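Local coordinates for protein putative metal-dependent hydrolase (Bacillus subtilis, PDB 6KNT) that binds zinc and calcium ions and probably acts as a metal-dependent hydrolase of the metallo-beta-lactamase superfamily, perhaps an endoribonuclease processing tRNA 3' ends, at residues A210-L215 with S236-I241. Numbering follows the deposited sequence.
Sequences AGELLL and SGEVNI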
loop_
_atom_site.group_PDB
_atom_site.type_symbol
_atom_site.label_atom_id
_atom_site.label_comp_id
_atom_site.label_asym_id
_atom_site.label_seq_id
_atom_site.Cartn_x
_atom_site.Cartn_y
_atom_site.Cartn_z
ATOM N N ALA A 210 -18.746 26.236 -7.334
ATOM C CA ALA A 210 -18.802 24.788 -7.511
ATOM C C ALA A 210 -20.219 24.210 -7.361
ATOM O O ALA A 210 -21.015 24.689 -6.539
ATOM C CB ALA A 210 -17.874 24.114 -6.519
ATOM N N GLY A 211 -20.527 23.168 -8.137
ATOM C CA GLY A 211 -21.873 22.579 -8.095
ATOM C C GLY A 211 -22.059 21.692 -6.872
ATOM O O GLY A 211 -23.180 21.429 -6.436
ATOM N N GLU A 212 -20.942 21.253 -6.301
ATOM C CA GLU A 212 -20.946 20.168 -5.330
ATOM C C GLU A 212 -19.556 20.060 -4.698
ATOM O O GLU A 212 -18.526 20.317 -5.357
ATOM C CB GLU A 212 -21.338 18.853 -6.023
ATOM C CG GLU A 212 -21.282 17.617 -5.124
ATOM C CD GLU A 212 -21.934 16.366 -5.742
ATOM O OE1 GLU A 212 -22.861 16.495 -6.609
ATOM O OE2 GLU A 212 -21.517 15.253 -5.324
ATOM N N LEU A 213 -19.522 19.683 -3.433
ATOM C CA LEU A 213 -18.271 19.597 -2.708
ATOM C C LEU A 213 -18.098 18.221 -2.071
ATOM O O LEU A 213 -19.009 17.704 -1.419
ATOM C CB LEU A 213 -18.242 20.700 -1.651
ATOM C CG LEU A 213 -17.110 20.795 -0.628
ATOM C CD1 LEU A 213 -15.716 20.948 -1.277
ATOM C CD2 LEU A 213 -17.454 21.948 0.334
ATOM N N LEU A 214 -16.924 17.639 -2.255
ATOM C CA LEU A 214 -16.568 16.372 -1.635
ATOM C C LEU A 214 -15.346 16.560 -0.738
ATOM O O LEU A 214 -14.295 16.995 -1.214
ATOM C CB LEU A 214 -16.248 15.319 -2.706
ATOM C CG LEU A 214 -15.797 13.931 -2.231
ATOM C CD1 LEU A 214 -16.897 13.203 -1.446
ATOM C CD2 LEU A 214 -15.350 13.108 -3.418
ATOM N N LEU A 215 -15.470 16.224 0.545
ATOM C CA LEU A 215 -14.379 16.421 1.497
ATOM C C LEU A 215 -13.555 15.157 1.684
ATOM O O LEU A 215 -14.104 14.071 1.985
ATOM C CB LEU A 215 -14.928 16.890 2.852
ATOM C CG LEU A 215 -15.855 18.118 2.778
ATOM C CD1 LEU A 215 -16.438 18.392 4.133
ATOM C CD2 LEU A 215 -15.129 19.366 2.211
ATOM N N SER A 236 -23.624 26.585 0.058
ATOM C CA SER A 236 -25.018 26.141 0.054
ATOM C C SER A 236 -25.331 24.893 -0.797
ATOM O O SER A 236 -26.438 24.346 -0.700
ATOM C CB SER A 236 -25.978 27.290 -0.284
ATOM O OG SER A 236 -25.901 27.574 -1.673
ATOM N N GLY A 237 -24.395 24.424 -1.604
ATOM C CA GLY A 237 -24.642 23.213 -2.403
ATOM C C GLY A 237 -24.516 21.882 -1.664
ATOM O O GLY A 237 -24.368 21.858 -0.445
ATOM N N GLU A 238 -24.575 20.775 -2.406
ATOM C CA GLU A 238 -24.378 19.434 -1.844
ATOM C C GLU A 238 -22.948 19.207 -1.302
ATOM O O GLU A 238 -21.960 19.553 -1.958
ATOM C CB GLU A 238 -24.738 18.339 -2.862
ATOM C CG GLU A 238 -24.626 16.910 -2.258
ATOM C CD GLU A 238 -25.635 15.870 -2.805
ATOM O OE1 GLU A 238 -26.863 16.198 -2.991
ATOM O OE2 GLU A 238 -25.168 14.703 -3.011
ATOM N N VAL A 239 -22.853 18.646 -0.097
ATOM C CA VAL A 239 -21.561 18.347 0.495
ATOM C C VAL A 239 -21.564 16.909 0.970
ATOM O O VAL A 239 -22.538 16.470 1.548
ATOM C CB VAL A 239 -21.225 19.291 1.686
ATOM C CG1 VAL A 239 -19.900 18.930 2.284
ATOM C CG2 VAL A 239 -21.202 20.751 1.258
ATOM N N ASN A 240 -20.476 16.179 0.713
ATOM C CA ASN A 240 -20.330 14.797 1.221
ATOM C C ASN A 240 -18.945 14.521 1.749
ATOM O O ASN A 240 -17.973 15.149 1.340
ATOM C CB ASN A 240 -20.638 13.750 0.149
ATOM C CG ASN A 240 -22.025 13.843 -0.350
ATOM O OD1 ASN A 240 -22.937 13.292 0.249
ATOM N ND2 ASN A 240 -22.215 14.556 -1.442
ATOM N N ILE A 241 -18.875 13.566 2.659
ATOM C CA ILE A 241 -17.631 13.038 3.130
ATOM C C ILE A 241 -17.212 11.924 2.175
ATOM O O ILE A 241 -17.973 11.036 1.902
ATOM C CB ILE A 241 -17.795 12.484 4.562
ATOM C CG1 ILE A 241 -18.271 13.595 5.494
ATOM C CG2 ILE A 241 -16.463 11.868 5.054
ATOM C CD1 ILE A 241 -17.306 14.785 5.591
HETATM O O HOH W 1 -20.017 15.223 -2.940
#
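Glu212 and Glu238 lie side by side, pointing the same way, CG of Glu212 resting 4.2 Å from CB of Glu238. Their aliphatic stems can pack, but the carboxylates, with planes 34° apart, bring like charges near each other, OE2 of Glu212 to OE2 of Glu238 4.4 Å. Asn240 probably eases this, since an amide can donate twice at this partly exposed edge: its ND2 gives a weak hydrogen bond to OE2 of Glu238 and another to a water, which donates to OE2 of Glu212 and to the backbone O of Leu213. Further along this face Leu214, buried against Leu177 and Phe246, brings CD1 to 4.1 Å from CB of Asn240.

Helix 224-232 connects strands 212-216 and 238-241 in a parallel beta-alpha-beta crossover, and 238-241 is the outermost strand at this end of one of the two sheets of the metallo-beta-lactamase fold. The zinc ligand His217 follows just after the first strand. Three backbone hydrogen bonds join the strands: Leu213 N to Glu238 O (2.9 Å), Asn240 N to Leu213 O, and Leu215 N to Asn240 O, nearly straight at its hydrogen (176°).

On the other face branched apolar residues fill the side covered by helices 198-208 and 224-232. Leu213 and Val239 run alongside each other, CD2 against CG2 at 4.0 Å. Leu215 instead slants across both Val239 and Ile241, its CD1 meeting CG1 of Val239 and CD1 of Ile241, while Leu227 packs on Leu215 and Ile241.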